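Local coordinates for protein reducing-end xylose-releasing exo-oligoxylanase Rex8A (Paenibacillus barcinonensis, PDB 6SUD) that hydrolyses linear and branched xylooligosaccharides as a family 8 exo-oligoxylanase, releasing xylose from their reducing ends during xylan breakdown, at residues Y41-E44 / H45-I48; M59-T62 / G63-D66; L91-Y94 / A95-M99. The protein carries 1 engineered substitution. All coordinates share one frame; numbering follows the deposited sequence.

Interaction 1: Y41-E44 / H45-I48; sequences YGDE and HTRI
Asp43 OD1 takes two hydrogen bonds, one from His45 N and one from Thr46 OG1; the first closes an Asx turn on a type I beta turn over Asp43-Thr46, and the second adds a side-chain bond to the same oxygen. The chain turns here between helix 25-41 and strand 49-52. The turn assignment rests on the backbone angles of Glu44 and His45 and on the bond from Thr46 N to Asp43 O, 3.1 Å. Asp43 CG lies between its own backbone N and carbonyl carbon (chi1 75°), which swings the carboxylate back over the turn although CB points away from it. Thr46 OG1 and His45 N, each 2.9 Å from Asp43 OD1, come from opposite faces of the carboxylate plane, so the group is held from both sides. Beyond the turn, Arg47 runs its side chain back along the 41-44 backbone, its CD 3.6 Å from Gly42 O. The bend at chi3 lays one guanidinium face over Tyr41 CA, while the guanidinium and Tyr41 ring planes stand 75° apart. Arg47 NE is hydrogen-bonded to Tyr49 O and the guanidinium makes a cation-pi contact with Tyr50; Tyr41 OH bonds to Glu87. A leucine in place of Arg47 would probably leave Tyr49 O without this donor and the Tyr50 ring without its cation, and so weaken the tie from turn to strand. Asp43 O is itself doubly used: besides Thr46 N, which approaches from above the carbonyl plane, it accepts Arg47 N at 3.1 Å with an almost straight N-H...O angle of 176°.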
ATOM      1  N   TYR A  41      14.811 -13.312   3.926  1.00 15.92           N
ATOM      2  CA  TYR A  41      15.730 -14.432   4.273  1.00 16.40           C
ATOM      3  C   TYR A  41      16.592 -14.123   5.495  1.00 18.34           C
ATOM      4  O   TYR A  41      17.601 -14.842   5.733  1.00 18.03           O
ATOM      5  CB  TYR A  41      16.603 -14.742   3.063  1.00 15.99           C
ATOM      6  CG  TYR A  41      15.785 -15.305   1.938  1.00 15.79           C
ATOM      7  CD1 TYR A  41      15.131 -16.506   2.118  1.00 16.43           C
ATOM      8  CD2 TYR A  41      15.586 -14.624   0.749  1.00 15.73           C
ATOM      9  CE1 TYR A  41      14.324 -17.053   1.137  1.00 16.22           C
ATOM     10  CE2 TYR A  41      14.768 -15.152  -0.243  1.00 15.89           C
ATOM     11  CZ  TYR A  41      14.149 -16.377  -0.053  1.00 16.36           C
ATOM     12  OH  TYR A  41      13.384 -16.969  -1.018  1.00 15.27           O
ATOM     13  N   GLY A  42      16.211 -13.119   6.277  1.00 19.41           N
ATOM     14  CA  GLY A  42      17.051 -12.676   7.406  1.00 20.52           C
ATOM     15  C   GLY A  42      16.840 -13.522   8.640  1.00 21.56           C
ATOM     16  O   GLY A  42      16.210 -14.600   8.548  1.00 21.46           O
ATOM     17  N   ASP A  43      17.316 -13.029   9.782  1.00 23.46           N
ATOM     18  CA  ASP A  43      17.313 -13.822  11.038  1.00 24.77           C
ATOM     19  C   ASP A  43      15.902 -13.842  11.645  1.00 25.26           C
ATOM     20  O   ASP A  43      15.005 -13.130  11.136  1.00 23.67           O
ATOM     21  CB  ASP A  43      18.418 -13.357  11.988  1.00 26.01           C
ATOM     22  CG  ASP A  43      18.162 -12.046  12.717  1.00 27.28           C
ATOM     23  OD1 ASP A  43      16.990 -11.627  12.813  1.00 27.89           O
ATOM     24  OD2 ASP A  43      19.146 -11.455  13.190  1.00 29.45           O
ATOM     25  N   GLU A  44      15.739 -14.604  12.730  1.00 25.47           N
ATOM     26  CA  GLU A  44      14.433 -14.870  13.392  1.00 26.56           C
ATOM     27  C   GLU A  44      13.771 -13.587  13.920  1.00 24.75           C
ATOM     28  O   GLU A  44      12.549 -13.651  14.164  1.00 23.73           O
ATOM     29  CB  GLU A  44      14.614 -15.897  14.516  1.00 29.00           C
ATOM     30  CG  GLU A  44      14.579 -17.326  14.002  1.00 32.14           C
ATOM     31  CD  GLU A  44      14.881 -18.440  14.994  1.00 35.24           C
ATOM     32  OE1 GLU A  44      14.831 -18.184  16.220  1.00 36.85           O
ATOM     33  OE2 GLU A  44      15.155 -19.577  14.533  1.00 38.72           O
ATOM     34  N   HIS A  45      14.519 -12.487  14.097  1.00 23.84           N
ATOM     35  CA  HIS A  45      14.047 -11.220  14.731  1.00 22.94           C
ATOM     36  C   HIS A  45      13.771 -10.142  13.688  1.00 20.94           C
ATOM     37  O   HIS A  45      13.349  -9.056  14.093  1.00 21.33           O
ATOM     38  CB  HIS A  45      15.089 -10.675  15.719  1.00 25.38           C
ATOM     39  CG  HIS A  45      15.655 -11.720  16.616  1.00 27.20           C
ATOM     40  ND1 HIS A  45      14.879 -12.402  17.532  1.00 29.24           N
ATOM     41  CD2 HIS A  45      16.899 -12.240  16.705  1.00 28.65           C
ATOM     42  CE1 HIS A  45      15.623 -13.288  18.158  1.00 29.29           C
ATOM     43  NE2 HIS A  45      16.867 -13.215  17.666  1.00 29.18           N
ATOM     44  N   THR A  46      14.008 -10.436  12.413  1.00 19.25           N
ATOM     45  CA  THR A  46      14.013  -9.442  11.312  1.00 18.12           C
ATOM     46  C   THR A  46      13.073  -9.883  10.186  1.00 17.26           C
ATOM     47  O   THR A  46      12.303  -9.037   9.713  1.00 17.17           O
ATOM     48  CB  THR A  46      15.412  -9.268  10.721  1.00 18.76           C
ATOM     49  OG1 THR A  46      16.352  -8.998  11.768  1.00 20.21           O
ATOM     50  CG2 THR A  46      15.456  -8.167   9.682  1.00 19.34           C
ATOM     51  N   ARG A  47      13.158 -11.137   9.745  1.00 16.94           N
ATOM     52  CA  ARG A  47      12.413 -11.583   8.533  1.00 16.53           C
ATOM     53  C   ARG A  47      10.911 -11.519   8.783  1.00 15.53           C
ATOM     54  O   ARG A  47      10.479 -11.675   9.934  1.00 15.64           O
ATOM     55  CB  ARG A  47      12.726 -13.017   8.106  1.00 17.47           C
ATOM     56  CG  ARG A  47      12.047 -14.083   8.953  1.00 18.33           C
ATOM     57  CD  ARG A  47      12.682 -15.421   8.687  1.00 19.85           C
ATOM     58  NE  ARG A  47      12.391 -15.851   7.333  1.00 20.74           N
ATOM     59  CZ  ARG A  47      13.079 -16.751   6.644  1.00 21.34           C
ATOM     60  NH1 ARG A  47      12.707 -17.052   5.414  1.00 20.77           N
ATOM     61  NH2 ARG A  47      14.143 -17.337   7.164  1.00 21.61           N
ATOM     62  N   ILE A  48      10.142 -11.321   7.719  1.00 13.66           N
ATOM     63  CA  ILE A  48       8.654 -11.361   7.791  1.00 12.77           C
ATOM     64  C   ILE A  48       8.108 -12.363   6.772  1.00 12.52           C
ATOM     65  O   ILE A  48       6.884 -12.557   6.778  1.00 13.62           O
ATOM     66  CB  ILE A  48       8.064  -9.953   7.602  1.00 12.50           C
ATOM     67  CG1 ILE A  48       8.404  -9.370   6.233  1.00 12.36           C
ATOM     68  CG2 ILE A  48       8.497  -9.042   8.742  1.00 12.66           C
ATOM     69  CD1 ILE A  48       7.754  -8.036   5.950  1.00 12.49           C
TER

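Interaction 2: M59-T62 / G63-D66; sequences MLDT and GNDD. With XYP (beta-D-xylopyranose), chain J.
A G1 beta bulge shapes this part of the xylose pocket: Asp65 and Asp66 together face Asp61, and Asp65 takes the left-handed helical backbone conformation that marks the bulge. Asp61 and Asp66 form a single antiparallel hydrogen-bonded pair, with Asp61 N 2.9 Å from Asp66 O and a weak return bond from Asp66 N to Asp61 O. Within the loop, the Asp61 carboxylate gathers partners on both oxygens. Its OD2 accepts the O2 hydroxyl of one of the two bound xyloses at 2.6 Å and also Asn64 ND2 at 2.9 Å, the latter nearly straight at 170°. OD2 lies close to the Asn64 amide plane, whereas ND2 stands above the carboxylate plane; the two planes are 77° apart. On the other branch, Asp61 OD1 receives Asn64 N at 3.1 Å, again from above the plane. With CG anti to the backbone N (chi1 180°), the Asp61 carboxylate extends to the sugar while these bonds limit its rotation. Asp66 OD1 comes within 4.1 Å of Asp61 OD2, and Arg68 NE forms salt bridges to both; Asp66 OD2 also bonds to His113 ND1. The loop links strand 56-59 to strand 67-68, with Asp61 packed against Tyr360 of helix 359-373 and Leu60 against Tyr50 of strand 49-52.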
ATOM      1  N   MET A  59       3.615 -13.903   4.299  1.00 11.85           N
ATOM      2  CA  MET A  59       4.114 -12.694   4.982  1.00 11.92           C
ATOM      3  C   MET A  59       3.425 -12.693   6.354  1.00 12.29           C
ATOM      4  O   MET A  59       2.184 -12.744   6.363  1.00 12.06           O
ATOM      5  CB  MET A  59       3.704 -11.466   4.151  1.00 12.10           C
ATOM      6  CG  MET A  59       4.296 -11.435   2.752  1.00 12.17           C
ATOM      7  SD  MET A  59       6.130 -11.322   2.734  1.00 13.38           S
ATOM      8  CE  MET A  59       6.310  -9.568   3.057  1.00 12.88           C
ATOM      9  N   LEU A  60       4.177 -12.732   7.462  1.00 12.33           N
ATOM     10  CA  LEU A  60       3.625 -12.857   8.840  1.00 12.51           C
ATOM     11  C   LEU A  60       3.412 -11.469   9.444  1.00 12.32           C
ATOM     12  O   LEU A  60       4.384 -10.714   9.540  1.00 10.92           O
ATOM     13  CB  LEU A  60       4.599 -13.657   9.716  1.00 13.12           C
ATOM     14  CG  LEU A  60       4.079 -14.053  11.101  1.00 13.54           C
ATOM     15  CD1 LEU A  60       2.828 -14.918  11.017  1.00 13.74           C
ATOM     16  CD2 LEU A  60       5.161 -14.748  11.915  1.00 14.18           C
ATOM     17  N   ASP A  61       2.185 -11.149   9.857  1.00 12.00           N
ATOM     18  CA  ASP A  61       1.975 -10.017  10.793  1.00 12.32           C
ATOM     19  C   ASP A  61       2.478 -10.508  12.155  1.00 12.82           C
ATOM     20  O   ASP A  61       1.748 -11.255  12.839  1.00 12.69           O
ATOM     21  CB  ASP A  61       0.541  -9.481  10.778  1.00 11.68           C
ATOM     22  CG  ASP A  61       0.308  -8.324  11.744  1.00 12.16           C
ATOM     23  OD1 ASP A  61       1.139  -8.119  12.667  1.00 12.65           O
ATOM     24  OD2 ASP A  61      -0.697  -7.616  11.564  1.00 12.11           O
ATOM     25  N   THR A  62       3.725 -10.159  12.472  1.00 13.37           N
ATOM     26  CA  THR A  62       4.463 -10.659  13.662  1.00 14.24           C
ATOM     27  C   THR A  62       3.756 -10.191  14.933  1.00 14.34           C
ATOM     28  O   THR A  62       3.780 -10.931  15.940  1.00 14.69           O
ATOM     29  CB  THR A  62       5.916 -10.174  13.652  1.00 14.42           C
ATOM     30  OG1 THR A  62       5.915  -8.751  13.571  1.00 15.26           O
ATOM     31  CG2 THR A  62       6.714 -10.714  12.490  1.00 14.76           C
ATOM     32  N   GLY A  63       3.199  -8.983  14.900  1.00 14.40           N
ATOM     33  CA  GLY A  63       2.515  -8.362  16.048  1.00 15.14           C
ATOM     34  C   GLY A  63       1.217  -9.066  16.390  1.00 15.20           C
ATOM     35  O   GLY A  63       0.899  -9.151  17.593  1.00 16.33           O
ATOM     36  N   ASN A  64       0.499  -9.573  15.382  1.00 14.63           N
ATOM     37  CA  ASN A  64      -0.857 -10.156  15.553  1.00 15.64           C
ATOM     38  C   ASN A  64      -0.814 -11.677  15.363  1.00 15.25           C
ATOM     39  O   ASN A  64      -1.868 -12.296  15.531  1.00 15.87           O
ATOM     40  CB  ASN A  64      -1.853  -9.476  14.616  1.00 14.94           C
ATOM     41  CG  ASN A  64      -2.151  -8.047  15.023  1.00 15.35           C
ATOM     42  OD1 ASN A  64      -2.717  -7.809  16.089  1.00 15.17           O
ATOM     43  ND2 ASN A  64      -1.793  -7.093  14.176  1.00 14.44           N
ATOM     44  N   ASP A  65       0.357 -12.239  15.033  1.00 15.92           N
ATOM     45  CA  ASP A  65       0.576 -13.698  14.810  1.00 17.41           C
ATOM     46  C   ASP A  65      -0.464 -14.246  13.830  1.00 16.25           C
ATOM     47  O   ASP A  65      -1.046 -15.308  14.120  1.00 16.93           O
ATOM     48  CB  ASP A  65       0.472 -14.490  16.118  1.00 19.86           C
ATOM     49  CG  ASP A  65       1.196 -13.823  17.267  1.00 22.09           C
ATOM     50  OD1 ASP A  65       2.446 -13.797  17.237  1.00 26.02           O
ATOM     51  OD2 ASP A  65       0.503 -13.312  18.167  1.00 26.41           O
ATOM     52  N   ASP A  66      -0.705 -13.548  12.721  1.00 14.68           N
ATOM     53  CA  ASP A  66      -1.623 -14.035  11.662  1.00 14.03           C
ATOM     54  C   ASP A  66      -1.087 -13.591  10.301  1.00 12.40           C
ATOM     55  O   ASP A  66      -0.100 -12.824  10.251  1.00 11.30           O
ATOM     56  CB  ASP A  66      -3.074 -13.595  11.896  1.00 14.66           C
ATOM     57  CG  ASP A  66      -3.279 -12.087  11.905  1.00 15.28           C
ATOM     58  OD1 ASP A  66      -2.325 -11.364  11.573  1.00 15.27           O
ATOM     59  OD2 ASP A  66      -4.395 -11.646  12.266  1.00 16.23           O
TER
HETATM   60  O1  XYP J 508      -0.245  -3.067  13.703  1.00 18.87           O
HETATM   61  C1  XYP J 508      -0.686  -2.746  12.377  1.00 18.04           C
HETATM   62  C2  XYP J 508      -1.185  -4.034  11.727  1.00 18.05           C
HETATM   63  C3  XYP J 508      -1.599  -3.711  10.317  1.00 17.48           C
HETATM   64  C4  XYP J 508      -2.710  -2.685  10.334  1.00 18.18           C
HETATM   65  C5  XYP J 508      -2.290  -1.452  11.121  1.00 18.68           C
HETATM   66  O2  XYP J 508      -0.198  -5.084  11.676  1.00 17.03           O
HETATM   67  O3  XYP J 508      -2.042  -4.905   9.670  1.00 17.78           O
HETATM   68  O4  XYP J 508      -2.998  -2.373   8.966  1.00 18.94           O
HETATM   69  O5  XYP J 508      -1.783  -1.809  12.420  1.00 18.45           O

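Interaction 3: L91-Y94 / A95-M99; sequences LWNY and AYTYM
Tyr94 and Tyr98, one turn apart on helix 85-99, form a T-shaped (edge-to-face) pair in which the edge of Tyr98 meets the face of Tyr94. The evidence is a centroid separation of 4.9 Å with planes at 70°, and Tyr98 CD2 standing 3.5 Å above the Tyr94 plane, over the ring centre. Different first torsions bring the rings together: Tyr94 CG is anti to its backbone N (chi1 -176°), whereas Tyr98 CG lies beside its own (chi1 -65°). Met99 adds a Met-aromatic contact at the rim of the same ring, SD lying 4.3 Å from Tyr94 CE1. Farther round the helix, Tyr96 CB sits over the Trp92 face, 4.2 Å above its plane. At the polar edge, Thr97 OG1 donates to Asn93 O at 2.8 Å, while Thr97 N reaches that oxygen from the other face of the carbonyl plane. Near its C-terminal end the helix widens into a pi-type turn at 95-99. Tyr94 and Met99 both touch Met72 of helix 69-81. Three buried residues also send their polar ends to loop carbonyls: Trp92 NE1 to Pro150 O, Asn93 ND2 to Asp55 O and Tyr94 OH to Pro116 O. The chemistry is thus divided: Trp92, Tyr94 and Met99 are buried while Tyr96 and Tyr98 are partly exposed, and Trp92 NE1, Asn93 ND2 and Tyr94 OH are each satisfied by a backbone oxygen that ties the helix to its surroundings.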
ATOM      1  N   LEU A  91       3.929 -16.736  -2.676  1.00  8.44           N
ATOM      2  CA  LEU A  91       2.933 -15.894  -1.954  1.00  8.23           C
ATOM      3  C   LEU A  91       1.574 -15.979  -2.657  1.00  7.78           C
ATOM      4  O   LEU A  91       0.567 -16.203  -1.982  1.00  6.84           O
ATOM      5  CB  LEU A  91       3.409 -14.439  -1.908  1.00  8.47           C
ATOM      6  CG  LEU A  91       4.584 -14.187  -0.964  1.00  8.69           C
ATOM      7  CD1 LEU A  91       5.208 -12.827  -1.197  1.00  8.89           C
ATOM      8  CD2 LEU A  91       4.151 -14.352   0.476  1.00  9.20           C
ATOM      9  N   TRP A  92       1.558 -15.820  -3.975  1.00  7.83           N
ATOM     10  CA  TRP A  92       0.290 -15.852  -4.753  1.00  8.05           C
ATOM     11  C   TRP A  92      -0.398 -17.208  -4.557  1.00  8.44           C
ATOM     12  O   TRP A  92      -1.640 -17.241  -4.353  1.00  8.00           O
ATOM     13  CB  TRP A  92       0.511 -15.524  -6.229  1.00  7.97           C
ATOM     14  CG  TRP A  92      -0.733 -15.682  -7.051  1.00  8.07           C
ATOM     15  CD1 TRP A  92      -0.886 -16.458  -8.162  1.00  8.14           C
ATOM     16  CD2 TRP A  92      -2.025 -15.103  -6.788  1.00  7.96           C
ATOM     17  NE1 TRP A  92      -2.170 -16.373  -8.631  1.00  8.22           N
ATOM     18  CE2 TRP A  92      -2.898 -15.562  -7.803  1.00  8.19           C
ATOM     19  CE3 TRP A  92      -2.535 -14.249  -5.797  1.00  8.08           C
ATOM     20  CZ2 TRP A  92      -4.240 -15.184  -7.866  1.00  8.36           C
ATOM     21  CZ3 TRP A  92      -3.858 -13.877  -5.855  1.00  8.21           C
ATOM     22  CH2 TRP A  92      -4.698 -14.342  -6.877  1.00  8.17           C
ATOM     23  N   ASN A  93       0.366 -18.294  -4.622  1.00  8.80           N
ATOM     24  CA  ASN A  93      -0.186 -19.665  -4.504  1.00  9.27           C
ATOM     25  C   ASN A  93      -0.847 -19.816  -3.134  1.00  9.32           C
ATOM     26  O   ASN A  93      -1.972 -20.359  -3.083  1.00  8.90           O
ATOM     27  CB  ASN A  93       0.874 -20.732  -4.776  1.00  9.67           C
ATOM     28  CG  ASN A  93       0.255 -22.084  -5.044  1.00 10.22           C
ATOM     29  OD1 ASN A  93      -0.921 -22.183  -5.421  1.00 11.43           O
ATOM     30  ND2 ASN A  93       1.042 -23.127  -4.867  1.00 10.45           N
ATOM     31  N   TYR A  94      -0.183 -19.351  -2.065  1.00  9.24           N
ATOM     32  CA  TYR A  94      -0.754 -19.324  -0.695  1.00  9.60           C
ATOM     33  C   TYR A  94      -2.092 -18.555  -0.700  1.00  9.29           C
ATOM     34  O   TYR A  94      -3.090 -19.126  -0.229  1.00  9.45           O
ATOM     35  CB  TYR A  94       0.270 -18.772   0.302  1.00  9.62           C
ATOM     36  CG  TYR A  94      -0.170 -18.800   1.742  1.00 10.38           C
ATOM     37  CD1 TYR A  94      -1.085 -17.883   2.238  1.00 10.48           C
ATOM     38  CD2 TYR A  94       0.332 -19.748   2.620  1.00 10.59           C
ATOM     39  CE1 TYR A  94      -1.487 -17.913   3.565  1.00 11.15           C
ATOM     40  CE2 TYR A  94      -0.047 -19.782   3.952  1.00 10.93           C
ATOM     41  CZ  TYR A  94      -0.960 -18.860   4.428  1.00 11.20           C
ATOM     42  OH  TYR A  94      -1.334 -18.915   5.741  1.00 12.05           O
ATOM     43  N   ALA A  95      -2.126 -17.313  -1.197  1.00  9.31           N
ATOM     44  CA  ALA A  95      -3.340 -16.459  -1.233  1.00  9.43           C
ATOM     45  C   ALA A  95      -4.441 -17.177  -2.030  1.00  9.97           C
ATOM     46  O   ALA A  95      -5.590 -17.234  -1.569  1.00  9.14           O
ATOM     47  CB  ALA A  95      -3.039 -15.100  -1.838  1.00  9.18           C
ATOM     48  N   TYR A  96      -4.081 -17.696  -3.203  1.00 11.07           N
ATOM     49  CA  TYR A  96      -5.013 -18.379  -4.141  1.00 11.75           C
ATOM     50  C   TYR A  96      -5.620 -19.609  -3.445  1.00 11.95           C
ATOM     51  O   TYR A  96      -6.858 -19.804  -3.476  1.00 11.21           O
ATOM     52  CB  TYR A  96      -4.286 -18.759  -5.433  1.00 12.64           C
ATOM     53  CG  TYR A  96      -5.060 -19.703  -6.314  1.00 14.03           C
ATOM     54  CD1 TYR A  96      -6.114 -19.249  -7.092  1.00 15.02           C
ATOM     55  CD2 TYR A  96      -4.755 -21.055  -6.352  1.00 14.94           C
ATOM     56  CE1 TYR A  96      -6.837 -20.115  -7.895  1.00 16.15           C
ATOM     57  CE2 TYR A  96      -5.463 -21.931  -7.159  1.00 16.23           C
ATOM     58  CZ  TYR A  96      -6.504 -21.458  -7.938  1.00 16.40           C
ATOM     59  OH  TYR A  96      -7.220 -22.316  -8.725  1.00 18.65           O
ATOM     60  N   THR A  97      -4.766 -20.409  -2.807  1.00 12.11           N
ATOM     61  CA  THR A  97      -5.120 -21.725  -2.205  1.00 12.58           C
ATOM     62  C   THR A  97      -5.928 -21.543  -0.909  1.00 12.60           C
ATOM     63  O   THR A  97      -6.929 -22.265  -0.740  1.00 13.15           O
ATOM     64  CB  THR A  97      -3.854 -22.564  -1.981  1.00 12.48           C
ATOM     65  OG1 THR A  97      -3.282 -22.834  -3.264  1.00 12.65           O
ATOM     66  CG2 THR A  97      -4.125 -23.866  -1.262  1.00 12.95           C
ATOM     67  N   TYR A  98      -5.523 -20.643  -0.006  1.00 12.95           N
ATOM     68  CA  TYR A  98      -6.090 -20.560   1.367  1.00 13.00           C
ATOM     69  C   TYR A  98      -7.082 -19.404   1.543  1.00 12.96           C
ATOM     70  O   TYR A  98      -8.015 -19.558   2.354  1.00 12.70           O
ATOM     71  CB  TYR A  98      -4.969 -20.471   2.399  1.00 14.08           C
ATOM     72  CG  TYR A  98      -4.114 -21.707   2.471  1.00 14.85           C
ATOM     73  CD1 TYR A  98      -4.677 -22.962   2.649  1.00 15.65           C
ATOM     74  CD2 TYR A  98      -2.734 -21.616   2.377  1.00 15.53           C
ATOM     75  CE1 TYR A  98      -3.887 -24.098   2.731  1.00 16.22           C
ATOM     76  CE2 TYR A  98      -1.934 -22.740   2.460  1.00 16.24           C
ATOM     77  CZ  TYR A  98      -2.512 -23.983   2.640  1.00 16.90           C
ATOM     78  OH  TYR A  98      -1.706 -25.083   2.709  1.00 17.41           O
ATOM     79  N   MET A  99      -6.900 -18.289   0.833  1.00 12.45           N
ATOM     80  CA  MET A  99      -7.568 -17.014   1.207  1.00 11.94           C
ATOM     81  C   MET A  99      -8.702 -16.655   0.241  1.00 11.61           C
ATOM     82  O   MET A  99      -9.711 -16.109   0.740  1.00 11.02           O
ATOM     83  CB  MET A  99      -6.546 -15.882   1.291  1.00 12.30           C
ATOM     84  CG  MET A  99      -5.477 -16.174   2.336  1.00 12.43           C
ATOM     85  SD  MET A  99      -4.266 -14.855   2.428  1.00 14.74           S
ATOM     86  CE  MET A  99      -4.946 -13.865   3.759  1.00 14.39           C
TER

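The three contacts follow one another along the chain, and the 59-62 part of interaction 2 is the common neighbour. Interactions 1 and 2, with centres 13 Å apart, meet through a probable hydrogen bond from Leu60 N to Ile48 O (2.8 Å) and through packing of Ile48 CD1 on Met59 CE. Met59 also turns to interaction 3, its CG 3.7 Å from Leu91 CD2. Interactions 1 and 3 do not touch. Interaction 2 alone lines the xylose pocket: the Asp61 side chain is about 5 Å from that of Glu70, the inferred proton donor. Met99 of interaction 3 lies about 8 Å from Glu70, side chain to side chain, whereas interaction 1 is remote from the annotated sites.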